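Local structure of Non-sulfated chondroitin lyase E66 (Autographa californica nucleopolyhedrovirus, 3VSN) at residues 329-334 and 369-374; 365-370 and 385-390; 447-452 and 553-558; 563-568 and 578-583. The protein is a chondroitin lyase of the viral envelope, essential for oral infectivity, that may digest the chondroitin sulfate barrier of the host midgut's peritrophic matrix. All blocks are in the same frame, centred on the assembly; numbering follows the deposited sequence.

Interaction 1: 329-334 and 369-374; sequences TKLSKT and WNRRGR
Two turns meet at one end of an antiparallel sheet: the hairpin loop S332-T334, which leads from strand 327-331 into strand 335-340, and the type I turn N370-G373 that ends strand 367-370. R371, the second residue of that turn, carries the contact with both its backbone and its side chain. Its N donates to T334 O at 2.9 Å, nearly straight at the hydrogen but arriving above the carbonyl plane. The side chain then runs alongside the hairpin loop, and a bend at chi3 (66°) turns the guanidinium toward S332. There NH1 gives a second bond to the backbone, 2.9 Å to S332 O, with the oxygen lying in the guanidinium plane. L331 crosses R371 at about a right angle and sets its CD1 over one guanidinium face, toward the rim, 3.9 Å from R371 CD. The head group is thus fixed by a bond at its edge and a methyl over a face, while R371 NH2 makes a salt bridge with E290. Both turns are braced from within. S332 OG accepts from T334 N at 3.1 Å, an ST turn, and also from the N of Y335; N370 OD1 takes R372 N in its carbonyl plane, on a lone pair, at 2.9 Å, an Asx turn. A water donates to N370 OD1 (2.7 Å) and to T334 O (3.2 Å), so this carbonyl accepts twice. The T334 hydroxyl is hydrogen-bonded to H451 ND1. R371 links a β-hairpin loop to a type I turn at one end of a four-stranded antiparallel sheet, where its edge strand runs out.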
loop_
_atom_site.group_PDB
_atom_site.type_symbol
_atom_site.label_atom_id
_atom_site.label_comp_id
_atom_site.label_asym_id
_atom_site.label_seq_id
_atom_site.Cartn_x
_atom_site.Cartn_y
_atom_site.Cartn_z
ATOM N N THR A 329 -3.868 -0.619 -10.496
ATOM C CA THR A 329 -2.821 0.341 -10.178
ATOM C C THR A 329 -2.019 0.688 -11.424
ATOM O O THR A 329 -1.650 -0.191 -12.200
ATOM C CB THR A 329 -1.898 -0.216 -9.075
ATOM O OG1 THR A 329 -2.660 -0.394 -7.873
ATOM C CG2 THR A 329 -0.730 0.730 -8.788
ATOM N N LYS A 330 -1.761 1.976 -11.615
ATOM C CA LYS A 330 -0.955 2.422 -12.738
ATOM C C LYS A 330 0.175 3.303 -12.247
ATOM O O LYS A 330 -0.042 4.235 -11.467
ATOM C CB LYS A 330 -1.811 3.175 -13.763
ATOM C CG LYS A 330 -1.020 3.768 -14.923
ATOM C CD LYS A 330 -1.949 4.409 -15.939
ATOM C CE LYS A 330 -1.202 5.338 -16.884
ATOM N NZ LYS A 330 -0.337 4.627 -17.869
ATOM N N LEU A 331 1.382 2.987 -12.701
ATOM C CA LEU A 331 2.527 3.850 -12.491
ATOM C C LEU A 331 3.049 4.269 -13.856
ATOM O O LEU A 331 3.478 3.430 -14.647
ATOM C CB LEU A 331 3.625 3.139 -11.684
ATOM C CG LEU A 331 4.829 4.024 -11.329
ATOM C CD1 LEU A 331 4.477 5.013 -10.224
ATOM C CD2 LEU A 331 6.035 3.179 -10.940
ATOM N N SER A 332 2.985 5.568 -14.131
ATOM C CA SER A 332 3.506 6.107 -15.372
ATOM C C SER A 332 4.702 7.010 -15.079
ATOM O O SER A 332 5.137 7.126 -13.927
ATOM C CB SER A 332 2.413 6.873 -16.127
ATOM O OG SER A 332 2.189 8.151 -15.554
ATOM N N LYS A 333 5.231 7.640 -16.123
ATOM C CA LYS A 333 6.309 8.614 -15.965
ATOM C C LYS A 333 5.846 9.849 -15.179
ATOM O O LYS A 333 6.664 10.545 -14.582
ATOM C CB LYS A 333 6.865 9.028 -17.333
ATOM C CG LYS A 333 7.571 7.902 -18.082
ATOM C CD LYS A 333 8.058 8.343 -19.454
ATOM C CE LYS A 333 8.624 7.155 -20.223
ATOM N NZ LYS A 333 8.990 7.509 -21.623
ATOM N N THR A 334 4.537 10.102 -15.168
ATOM C CA THR A 334 3.998 11.335 -14.585
ATOM C C THR A 334 3.131 11.157 -13.339
ATOM O O THR A 334 3.026 12.081 -12.525
ATOM C CB THR A 334 3.208 12.163 -15.625
ATOM O OG1 THR A 334 2.143 11.370 -16.169
ATOM C CG2 THR A 334 4.126 12.651 -16.748
ATOM N N TRP A 369 -1.984 10.899 -8.360
ATOM C CA TRP A 369 -1.035 11.768 -7.696
ATOM C C TRP A 369 0.123 12.008 -8.608
ATOM O O TRP A 369 0.776 11.065 -9.058
ATOM C CB TRP A 369 -0.556 11.147 -6.390
ATOM C CG TRP A 369 -1.605 11.086 -5.304
ATOM C CD1 TRP A 369 -1.899 12.059 -4.354
ATOM C CD2 TRP A 369 -2.524 9.976 -5.008
ATOM N NE1 TRP A 369 -2.910 11.643 -3.521
ATOM C CE2 TRP A 369 -3.325 10.405 -3.852
ATOM C CE3 TRP A 369 -2.757 8.722 -5.562
ATOM C CZ2 TRP A 369 -4.310 9.596 -3.298
ATOM C CZ3 TRP A 369 -3.749 7.915 -4.992
ATOM C CH2 TRP A 369 -4.508 8.345 -3.888
ATOM N N ASN A 370 0.371 13.281 -8.897
ATOM C CA ASN A 370 1.519 13.698 -9.693
ATOM C C ASN A 370 2.799 13.250 -8.991
ATOM O O ASN A 370 3.011 13.576 -7.823
ATOM C CB ASN A 370 1.496 15.225 -9.870
ATOM C CG ASN A 370 2.493 15.716 -10.903
ATOM O OD1 ASN A 370 3.660 15.325 -10.898
ATOM N ND2 ASN A 370 2.034 16.591 -11.793
ATOM N N ARG A 371 3.639 12.495 -9.696
ATOM C CA ARG A 371 4.866 11.950 -9.102
ATOM C C ARG A 371 5.838 13.032 -8.632
ATOM O O ARG A 371 6.664 12.788 -7.753
ATOM C CB ARG A 371 5.552 10.979 -10.062
ATOM C CG ARG A 371 4.795 9.667 -10.224
ATOM C CD ARG A 371 5.552 8.683 -11.095
ATOM N NE ARG A 371 6.804 8.252 -10.470
ATOM C CZ ARG A 371 7.714 7.483 -11.062
ATOM N NH1 ARG A 371 7.520 7.040 -12.301
ATOM N NH2 ARG A 371 8.820 7.153 -10.410
ATOM N N ARG A 372 5.721 14.225 -9.210
ATOM C CA ARG A 372 6.522 15.373 -8.787
ATOM C C ARG A 372 5.775 16.315 -7.832
ATOM O O ARG A 372 6.308 17.350 -7.420
ATOM C CB ARG A 372 7.077 16.112 -10.008
ATOM C CG ARG A 372 8.120 15.283 -10.758
ATOM C CD ARG A 372 8.869 16.061 -11.830
ATOM N NE ARG A 372 8.950 17.482 -11.520
ATOM C CZ ARG A 372 8.632 18.455 -12.368
ATOM N NH1 ARG A 372 8.240 18.181 -13.607
ATOM N NH2 ARG A 372 8.732 19.714 -11.976
ATOM N N GLY A 373 4.556 15.930 -7.456
ATOM C CA GLY A 373 3.756 16.710 -6.512
ATOM C C GLY A 373 4.235 16.573 -5.076
ATOM O O GLY A 373 5.087 15.738 -4.774
ATOM N N ARG A 374 3.692 17.405 -4.192
ATOM C CA ARG A 374 3.956 17.283 -2.760
ATOM C C ARG A 374 3.218 16.065 -2.224
ATOM O O ARG A 374 2.060 15.833 -2.581
ATOM C CB ARG A 374 3.491 18.534 -2.004
ATOM C CG ARG A 374 4.402 19.747 -2.125
ATOM C CD ARG A 374 4.101 20.759 -1.019
ATOM N NE ARG A 374 4.493 22.146 -1.319
ATOM C CZ ARG A 374 4.291 22.785 -2.474
ATOM N NH1 ARG A 374 3.682 22.190 -3.492
ATOM N NH2 ARG A 374 4.693 24.042 -2.611
HETATM O O HOH W 1 4.956 14.531 -13.165
#

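Interaction 2: 365-370 and 385-390; sequences ARRIWN and FESGII
R367 and E386 both start with CG opposite the backbone N, and both bend at chi2 (72° and 54°), which folds the two chains across each other at about a right angle. NH1 of R367 thereby meets E386 OE2 at 2.9 Å in a salt bridge. The oxygen sits at the edge of the guanidinium, in its plane, and is approached from its syn side; the two flat groups are turned 51° apart. On its anti side OE2 also takes S387 N, 2.9 Å away, so two donors grip one buried oxygen. OE1 is bonded to Y378 OH and to a water at 2.8 Å, which in turn accepts from W369 NE1 at 2.9 Å. R367 lies over the indole as a cation-pi pair: its CG stands above the ring centre, and the guanidinium continues over W369 NE1. The backbones join where R366 N donates to S387 O at 2.8 Å. Beside this bond R366 CB packs on G388 CA at 3.8 Å. R366 O is held by Y554 OH. A type II turn, E386 to I389 with glycine third, is thus docked by a backbone bond and a salt bridge on the chain that forms an edge β-strand.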
loop_
_atom_site.group_PDB
_atom_site.type_symbol
_atom_site.label_atom_id
_atom_site.label_comp_id
_atom_site.label_asym_id
_atom_site.label_seq_id
_atom_site.Cartn_x
_atom_site.Cartn_y
_atom_site.Cartn_z
ATOM N N ALA A 365 -11.854 6.447 -2.938
ATOM C CA ALA A 365 -10.725 7.218 -3.472
ATOM C C ALA A 365 -10.576 6.938 -4.965
ATOM O O ALA A 365 -10.399 5.789 -5.374
ATOM C CB ALA A 365 -9.431 6.894 -2.737
ATOM N N ARG A 366 -10.683 7.994 -5.766
ATOM C CA ARG A 366 -10.511 7.925 -7.216
ATOM C C ARG A 366 -9.610 9.083 -7.613
ATOM O O ARG A 366 -10.081 10.145 -8.026
ATOM C CB ARG A 366 -11.864 8.016 -7.938
ATOM C CG ARG A 366 -12.900 6.986 -7.504
ATOM C CD ARG A 366 -12.518 5.582 -7.944
ATOM N NE ARG A 366 -13.605 4.629 -7.724
ATOM C CZ ARG A 366 -13.757 3.901 -6.620
ATOM N NH1 ARG A 366 -12.894 4.008 -5.613
ATOM N NH2 ARG A 366 -14.780 3.065 -6.520
ATOM N N ARG A 367 -8.308 8.870 -7.462
ATOM C CA ARG A 367 -7.336 9.957 -7.497
ATOM C C ARG A 367 -6.045 9.525 -8.191
ATOM O O ARG A 367 -5.634 8.360 -8.112
ATOM C CB ARG A 367 -7.054 10.438 -6.059
ATOM C CG ARG A 367 -5.903 11.423 -5.894
ATOM C CD ARG A 367 -6.211 12.823 -6.415
ATOM N NE ARG A 367 -5.003 13.648 -6.379
ATOM C CZ ARG A 367 -4.591 14.350 -5.325
ATOM N NH1 ARG A 367 -5.300 14.360 -4.200
ATOM N NH2 ARG A 367 -3.465 15.053 -5.396
ATOM N N ILE A 368 -5.439 10.465 -8.904
ATOM C CA ILE A 368 -4.083 10.302 -9.399
ATOM C C ILE A 368 -3.207 11.310 -8.666
ATOM O O ILE A 368 -3.650 12.421 -8.352
ATOM C CB ILE A 368 -3.983 10.472 -10.934
ATOM C CG1 ILE A 368 -4.396 11.888 -11.377
ATOM C CG2 ILE A 368 -4.813 9.400 -11.629
ATOM C CD1 ILE A 368 -4.324 12.126 -12.877
ATOM N N TRP A 369 -1.984 10.899 -8.360
ATOM C CA TRP A 369 -1.035 11.768 -7.696
ATOM C C TRP A 369 0.123 12.008 -8.608
ATOM O O TRP A 369 0.776 11.065 -9.058
ATOM C CB TRP A 369 -0.556 11.147 -6.390
ATOM C CG TRP A 369 -1.605 11.086 -5.304
ATOM C CD1 TRP A 369 -1.899 12.059 -4.354
ATOM C CD2 TRP A 369 -2.524 9.976 -5.008
ATOM N NE1 TRP A 369 -2.910 11.643 -3.521
ATOM C CE2 TRP A 369 -3.325 10.405 -3.852
ATOM C CE3 TRP A 369 -2.757 8.722 -5.562
ATOM C CZ2 TRP A 369 -4.310 9.596 -3.298
ATOM C CZ3 TRP A 369 -3.749 7.915 -4.992
ATOM C CH2 TRP A 369 -4.508 8.345 -3.888
ATOM N N ASN A 370 0.371 13.281 -8.897
ATOM C CA ASN A 370 1.519 13.698 -9.693
ATOM C C ASN A 370 2.799 13.250 -8.991
ATOM O O ASN A 370 3.011 13.576 -7.823
ATOM C CB ASN A 370 1.496 15.225 -9.870
ATOM C CG ASN A 370 2.493 15.716 -10.903
ATOM O OD1 ASN A 370 3.660 15.325 -10.898
ATOM N ND2 ASN A 370 2.034 16.591 -11.793
ATOM N N PHE A 385 -11.891 13.338 3.096
ATOM C CA PHE A 385 -11.993 14.040 1.823
ATOM C C PHE A 385 -10.906 13.615 0.844
ATOM O O PHE A 385 -9.719 13.607 1.174
ATOM C CB PHE A 385 -11.948 15.554 2.058
ATOM C CG PHE A 385 -12.871 16.021 3.155
ATOM C CD1 PHE A 385 -14.226 16.212 2.905
ATOM C CD2 PHE A 385 -12.390 16.238 4.445
ATOM C CE1 PHE A 385 -15.082 16.621 3.915
ATOM C CE2 PHE A 385 -13.242 16.656 5.460
ATOM C CZ PHE A 385 -14.587 16.848 5.193
ATOM N N GLU A 386 -11.335 13.259 -0.362
ATOM C CA GLU A 386 -10.435 12.910 -1.455
ATOM C C GLU A 386 -11.254 12.835 -2.731
ATOM O O GLU A 386 -12.463 12.585 -2.683
ATOM C CB GLU A 386 -9.737 11.566 -1.185
ATOM C CG GLU A 386 -8.702 11.161 -2.233
ATOM C CD GLU A 386 -7.650 12.227 -2.460
ATOM O OE1 GLU A 386 -6.726 12.330 -1.626
ATOM O OE2 GLU A 386 -7.746 12.964 -3.466
ATOM N N SER A 387 -10.600 13.073 -3.867
ATOM C CA SER A 387 -11.233 12.907 -5.169
ATOM C C SER A 387 -11.931 11.554 -5.213
ATOM O O SER A 387 -11.326 10.524 -4.884
ATOM C CB SER A 387 -10.191 12.994 -6.286
ATOM O OG SER A 387 -9.567 14.263 -6.307
ATOM N N GLY A 388 -13.204 11.561 -5.596
ATOM C CA GLY A 388 -13.981 10.330 -5.710
ATOM C C GLY A 388 -14.919 10.040 -4.549
ATOM O O GLY A 388 -15.879 9.299 -4.712
ATOM N N ILE A 389 -14.640 10.602 -3.373
ATOM C CA ILE A 389 -15.470 10.336 -2.187
ATOM C C ILE A 389 -16.869 10.953 -2.320
ATOM O O ILE A 389 -17.016 12.127 -2.673
ATOM C CB ILE A 389 -14.782 10.781 -0.868
ATOM C CG1 ILE A 389 -13.522 9.930 -0.615
ATOM C CG2 ILE A 389 -15.750 10.677 0.311
ATOM C CD1 ILE A 389 -12.786 10.222 0.683
ATOM N N ILE A 390 -17.890 10.137 -2.072
ATOM C CA ILE A 390 -19.271 10.610 -2.049
ATOM C C ILE A 390 -19.609 10.979 -0.604
ATOM O O ILE A 390 -19.515 10.136 0.295
ATOM C CB ILE A 390 -20.270 9.553 -2.575
ATOM C CG1 ILE A 390 -19.911 9.117 -4.005
ATOM C CG2 ILE A 390 -21.699 10.098 -2.535
ATOM C CD1 ILE A 390 -20.639 7.875 -4.477
HETATM O O HOH W 2 -4.192 13.400 -1.615
#

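Interaction 3: 447-452 and 553-558; sequences LFYDHG and CYKLNV
Y449 and K555 meet beside a tight hairpin of the seven-stranded antiparallel sheet that holds strands 440-449, 452-461 and 550-558, where the turn through D450 and H451, with a cis peptide before H451, lies near the end of strand 550-558. From CB, the Y449 side chain leaves with chi1 59°, CG lying between N and the carbonyl carbon, and this swings the ring back over its own turn. CD1 stands 3.4 Å from G452 O, which lies over one ring face toward the rim, and CZ is 3.6 Å from G452 CA. V580 packs against the opposite face. At the tip, OH touches K555 CD, 3.8 Å away, the two side chains crossing at about a right angle. That hydroxyl is hydrogen-bonded to D563, which also makes a salt bridge with K555 NZ, so phenol and ammonium group share one carboxylate. In the backbone G452 and N557 form a non-hydrogen-bonded antiparallel pair, so close that G452 CA comes within 3.0 Å of L556 O. H451 lays its CB 4.1 Å from V558 CG2. V558 N, at the end of its strand, donates to H451 O of the turn at 3.0 Å, nearly along the C=O axis.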
loop_
_atom_site.group_PDB
_atom_site.type_symbol
_atom_site.label_atom_id
_atom_site.label_comp_id
_atom_site.label_asym_id
_atom_site.label_seq_id
_atom_site.Cartn_x
_atom_site.Cartn_y
_atom_site.Cartn_z
ATOM N N LEU A 447 -11.289 4.933 -15.448
ATOM C CA LEU A 447 -10.307 4.625 -16.480
ATOM C C LEU A 447 -9.027 5.428 -16.265
ATOM O O LEU A 447 -9.069 6.660 -16.214
ATOM C CB LEU A 447 -10.887 4.893 -17.879
ATOM C CG LEU A 447 -9.957 4.690 -19.081
ATOM C CD1 LEU A 447 -9.652 3.213 -19.308
ATOM C CD2 LEU A 447 -10.564 5.312 -20.331
ATOM N N PHE A 448 -7.903 4.724 -16.131
ATOM C CA PHE A 448 -6.579 5.356 -16.081
ATOM C C PHE A 448 -5.935 5.279 -17.464
ATOM O O PHE A 448 -6.006 4.241 -18.130
ATOM C CB PHE A 448 -5.653 4.664 -15.066
ATOM C CG PHE A 448 -6.080 4.804 -13.626
ATOM C CD1 PHE A 448 -6.002 6.029 -12.971
ATOM C CD2 PHE A 448 -6.516 3.694 -12.909
ATOM C CE1 PHE A 448 -6.384 6.150 -11.640
ATOM C CE2 PHE A 448 -6.896 3.806 -11.575
ATOM C CZ PHE A 448 -6.835 5.039 -10.942
ATOM N N TYR A 449 -5.294 6.368 -17.881
ATOM C CA TYR A 449 -4.595 6.439 -19.168
ATOM C C TYR A 449 -3.475 7.483 -19.071
ATOM O O TYR A 449 -3.340 8.147 -18.045
ATOM C CB TYR A 449 -5.587 6.813 -20.283
ATOM C CG TYR A 449 -6.271 8.140 -20.035
ATOM C CD1 TYR A 449 -7.442 8.217 -19.272
ATOM C CD2 TYR A 449 -5.729 9.327 -20.529
ATOM C CE1 TYR A 449 -8.054 9.439 -19.021
ATOM C CE2 TYR A 449 -6.332 10.551 -20.282
ATOM C CZ TYR A 449 -7.495 10.600 -19.536
ATOM O OH TYR A 449 -8.097 11.817 -19.304
ATOM N N ASP A 450 -2.669 7.636 -20.119
ATOM C CA ASP A 450 -1.681 8.720 -20.144
ATOM C C ASP A 450 -2.347 9.967 -20.745
ATOM O O ASP A 450 -2.711 9.929 -21.913
ATOM C CB ASP A 450 -0.454 8.319 -20.980
ATOM C CG ASP A 450 0.247 7.067 -20.454
ATOM O OD1 ASP A 450 0.317 6.863 -19.226
ATOM O OD2 ASP A 450 0.763 6.290 -21.279
ATOM N N HIS A 451 -2.530 11.065 -19.995
ATOM C CA HIS A 451 -2.056 11.271 -18.623
ATOM C C HIS A 451 -3.183 11.716 -17.727
ATOM O O HIS A 451 -3.195 12.855 -17.230
ATOM C CB HIS A 451 -0.972 12.342 -18.608
ATOM C CG HIS A 451 0.245 12.000 -19.433
ATOM N ND1 HIS A 451 1.378 11.527 -18.884
ATOM C CD2 HIS A 451 0.478 12.088 -20.803
ATOM C CE1 HIS A 451 2.290 11.317 -19.852
ATOM N NE2 HIS A 451 1.737 11.660 -21.026
ATOM N N GLY A 452 -4.154 10.839 -17.509
ATOM C CA GLY A 452 -5.309 11.218 -16.713
ATOM C C GLY A 452 -6.173 10.069 -16.248
ATOM O O GLY A 452 -5.804 8.905 -16.371
ATOM N N CYS A 553 -19.713 12.811 -12.870
ATOM C CA CYS A 553 -18.681 12.446 -13.839
ATOM C C CYS A 553 -17.632 13.538 -13.968
ATOM O O CYS A 553 -17.959 14.702 -14.206
ATOM C CB CYS A 553 -19.311 12.151 -15.208
ATOM S SG CYS A 553 -18.195 11.341 -16.378
ATOM N N TYR A 554 -16.368 13.157 -13.805
ATOM C CA TYR A 554 -15.270 14.103 -13.915
ATOM C C TYR A 554 -14.013 13.404 -14.423
ATOM O O TYR A 554 -13.964 12.177 -14.506
ATOM C CB TYR A 554 -15.003 14.775 -12.558
ATOM C CG TYR A 554 -14.454 13.839 -11.498
ATOM C CD1 TYR A 554 -13.077 13.678 -11.329
ATOM C CD2 TYR A 554 -15.310 13.116 -10.665
ATOM C CE1 TYR A 554 -12.567 12.820 -10.363
ATOM C CE2 TYR A 554 -14.812 12.259 -9.694
ATOM C CZ TYR A 554 -13.439 12.117 -9.547
ATOM O OH TYR A 554 -12.933 11.267 -8.588
ATOM N N LYS A 555 -13.000 14.193 -14.762
ATOM C CA LYS A 555 -11.692 13.637 -15.074
ATOM C C LYS A 555 -10.599 14.456 -14.407
ATOM O O LYS A 555 -10.787 15.643 -14.108
ATOM C CB LYS A 555 -11.465 13.529 -16.588
ATOM C CG LYS A 555 -11.177 14.842 -17.286
ATOM C CD LYS A 555 -10.593 14.627 -18.677
ATOM C CE LYS A 555 -10.092 15.955 -19.220
ATOM N NZ LYS A 555 -9.869 15.954 -20.692
ATOM N N LEU A 556 -9.472 13.801 -14.157
ATOM C CA LEU A 556 -8.283 14.458 -13.642
ATOM C C LEU A 556 -7.172 14.308 -14.679
ATOM O O LEU A 556 -7.093 13.278 -15.347
ATOM C CB LEU A 556 -7.860 13.837 -12.305
ATOM C CG LEU A 556 -8.845 13.863 -11.121
ATOM C CD1 LEU A 556 -8.261 13.118 -9.926
ATOM C CD2 LEU A 556 -9.228 15.285 -10.723
ATOM N N ASN A 557 -6.348 15.345 -14.822
ATOM C CA ASN A 557 -5.156 15.321 -15.672
ATOM C C ASN A 557 -3.944 15.679 -14.862
ATOM O O ASN A 557 -4.041 16.486 -13.935
ATOM C CB ASN A 557 -5.230 16.399 -16.757
ATOM C CG ASN A 557 -6.197 16.063 -17.852
ATOM O OD1 ASN A 557 -6.163 14.971 -18.415
ATOM N ND2 ASN A 557 -7.052 17.014 -18.183
ATOM N N VAL A 558 -2.797 15.124 -15.241
ATOM C CA VAL A 558 -1.519 15.637 -14.775
ATOM C C VAL A 558 -1.373 17.047 -15.352
ATOM O O VAL A 558 -1.590 17.261 -16.551
ATOM C CB VAL A 558 -0.336 14.760 -15.238
ATOM C CG1 VAL A 558 0.992 15.371 -14.800
ATOM C CG2 VAL A 558 -0.468 13.349 -14.683
#

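Interaction 4: 563-568 and 578-583; sequences DSLRAF and VNVGNG
R566 and N579 form the hydrogen-bonded pair of an antiparallel β-hairpin, strands 566-569 and 575-579, at the edge of the seven-stranded sheet that lies nearer the C terminus. R566 N donates to N579 O at 3.0 Å, and N579 N returns a bond to R566 O at 2.9 Å. A567 and V578, the neighbouring non-hydrogen-bonded pair, point to the other face, where A567 CB and V578 CG2 lie 4.1 Å apart. The other V578 methyl, CG1, opposite the backbone N (chi1 -177°), turns to L565 and lies 3.8 Å from L565 CD1. The same leucine methyl reaches V580 CG2 at 4.2 Å. This apolar patch continues onto F454, L447 and Y449 of the neighbouring sheet. Beyond the strands, two Asx turns shape the chain: D563 OD1 accepts from L565 N at 3.0 Å, and N579 OD1 from G581 N. A water accepts from S564 N and donates to V580 O at 2.7 Å, joining the backbones where direct pairing has stopped. On the exposed face R566 curls back, and NH1 bonds to L565 O from above the carbonyl plane. This is a β-hairpin, its strand 566-569 outermost, packing one face on the sheet of 440-461.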
loop_
_atom_site.group_PDB
_atom_site.type_symbol
_atom_site.label_atom_id
_atom_site.label_comp_id
_atom_site.label_asym_id
_atom_site.label_seq_id
_atom_site.Cartn_x
_atom_site.Cartn_y
_atom_site.Cartn_z
ATOM N N ASP A 563 -5.971 16.469 -22.628
ATOM C CA ASP A 563 -6.466 15.528 -23.629
ATOM C C ASP A 563 -7.876 15.909 -24.057
ATOM O O ASP A 563 -8.487 16.803 -23.469
ATOM C CB ASP A 563 -6.447 14.101 -23.075
ATOM C CG ASP A 563 -7.328 13.940 -21.850
ATOM O OD1 ASP A 563 -8.561 14.091 -21.977
ATOM O OD2 ASP A 563 -6.786 13.669 -20.758
ATOM N N SER A 564 -8.394 15.215 -25.064
ATOM C CA SER A 564 -9.741 15.480 -25.557
ATOM C C SER A 564 -10.669 14.290 -25.318
ATOM O O SER A 564 -11.454 13.911 -26.189
ATOM C CB SER A 564 -9.690 15.856 -27.041
ATOM O OG SER A 564 -8.874 17.004 -27.231
ATOM N N LEU A 565 -10.581 13.707 -24.125
ATOM C CA LEU A 565 -11.427 12.573 -23.762
ATOM C C LEU A 565 -12.913 12.914 -23.914
ATOM O O LEU A 565 -13.357 13.989 -23.513
ATOM C CB LEU A 565 -11.120 12.119 -22.329
ATOM C CG LEU A 565 -11.923 10.957 -21.740
ATOM C CD1 LEU A 565 -11.085 10.214 -20.710
ATOM C CD2 LEU A 565 -13.228 11.449 -21.118
ATOM N N ARG A 566 -13.665 11.992 -24.508
ATOM C CA ARG A 566 -15.118 12.102 -24.589
ATOM C C ARG A 566 -15.743 10.799 -24.102
ATOM O O ARG A 566 -15.127 9.738 -24.205
ATOM C CB ARG A 566 -15.564 12.411 -26.025
ATOM C CG ARG A 566 -14.998 13.696 -26.623
ATOM C CD ARG A 566 -15.581 14.947 -25.970
ATOM N NE ARG A 566 -15.062 16.180 -26.570
ATOM C CZ ARG A 566 -13.980 16.838 -26.153
ATOM N NH1 ARG A 566 -13.274 16.399 -25.114
ATOM N NH2 ARG A 566 -13.602 17.947 -26.780
ATOM N N ALA A 567 -16.951 10.885 -23.553
ATOM C CA ALA A 567 -17.674 9.700 -23.100
ATOM C C ALA A 567 -19.110 9.745 -23.599
ATOM O O ALA A 567 -19.683 10.821 -23.772
ATOM C CB ALA A 567 -17.631 9.574 -21.584
ATOM N N PHE A 568 -19.685 8.571 -23.831
ATOM C CA PHE A 568 -20.992 8.468 -24.468
ATOM C C PHE A 568 -21.827 7.398 -23.800
ATOM O O PHE A 568 -21.308 6.353 -23.395
ATOM C CB PHE A 568 -20.849 8.115 -25.952
ATOM C CG PHE A 568 -19.933 9.029 -26.721
ATOM C CD1 PHE A 568 -20.409 10.218 -27.263
ATOM C CD2 PHE A 568 -18.596 8.692 -26.919
ATOM C CE1 PHE A 568 -19.568 11.061 -27.976
ATOM C CE2 PHE A 568 -17.751 9.528 -27.636
ATOM C CZ PHE A 568 -18.238 10.713 -28.167
ATOM N N VAL A 578 -16.047 5.202 -23.574
ATOM C CA VAL A 578 -15.072 6.274 -23.398
ATOM C C VAL A 578 -14.030 6.211 -24.511
ATOM O O VAL A 578 -13.363 5.194 -24.695
ATOM C CB VAL A 578 -14.371 6.220 -22.016
ATOM C CG1 VAL A 578 -13.410 7.394 -21.852
ATOM C CG2 VAL A 578 -15.396 6.221 -20.893
ATOM N N ASN A 579 -13.921 7.297 -25.267
ATOM C CA ASN A 579 -12.852 7.438 -26.244
ATOM C C ASN A 579 -11.893 8.515 -25.752
ATOM O O ASN A 579 -12.219 9.703 -25.779
ATOM C CB ASN A 579 -13.417 7.775 -27.635
ATOM C CG ASN A 579 -12.350 7.775 -28.726
ATOM O OD1 ASN A 579 -11.154 7.640 -28.450
ATOM N ND2 ASN A 579 -12.783 7.931 -29.976
ATOM N N VAL A 580 -10.718 8.092 -25.288
ATOM C CA VAL A 580 -9.714 9.020 -24.761
ATOM C C VAL A 580 -9.210 9.957 -25.859
ATOM O O VAL A 580 -8.838 11.099 -25.587
ATOM C CB VAL A 580 -8.526 8.274 -24.103
ATOM C CG1 VAL A 580 -7.514 9.262 -23.548
ATOM C CG2 VAL A 580 -9.018 7.356 -22.994
ATOM N N GLY A 581 -9.212 9.464 -27.095
ATOM C CA GLY A 581 -8.801 10.253 -28.251
ATOM C C GLY A 581 -7.329 10.099 -28.578
ATOM O O GLY A 581 -6.818 10.778 -29.465
ATOM N N ASN A 582 -6.652 9.207 -27.854
ATOM C CA ASN A 582 -5.215 8.973 -28.019
ATOM C C ASN A 582 -4.903 7.536 -28.447
ATOM O O ASN A 582 -3.744 7.117 -28.425
ATOM C CB ASN A 582 -4.474 9.294 -26.708
ATOM C CG ASN A 582 -4.777 8.289 -25.603
ATOM O OD1 ASN A 582 -5.718 7.499 -25.710
ATOM N ND2 ASN A 582 -3.978 8.313 -24.537
ATOM N N GLY A 583 -5.937 6.783 -28.816
ATOM C CA GLY A 583 -5.777 5.367 -29.163
ATOM C C GLY A 583 -6.385 4.406 -28.146
ATOM O O GLY A 583 -6.516 3.211 -28.416
HETATM O O HOH W 3 -7.152 13.067 -26.487
#

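Going from the N terminus, interaction 1 opens first. Strand 367-370 serves both it and interaction 2: the strand ends in the second segment of interaction 1 and lies in the first of interaction 2, and they share W369 and N370. Interaction 2 then closes a short loop just after interaction 1 has closed its longer one, so the two overlap instead of nesting. Interaction 3 spans about a hundred residues and brings strand 550-558 back to the 440-449/452-461 hairpin; Y554 there reaches interaction 2, and H451 and D450 reach T334 and K330 of interaction 1. Interaction 4, a local hairpin, follows at once, with D563 as its bridge to interaction 3. Together they tie the four-stranded sheet of 318-340 and 367-370 to both seven-stranded sheets.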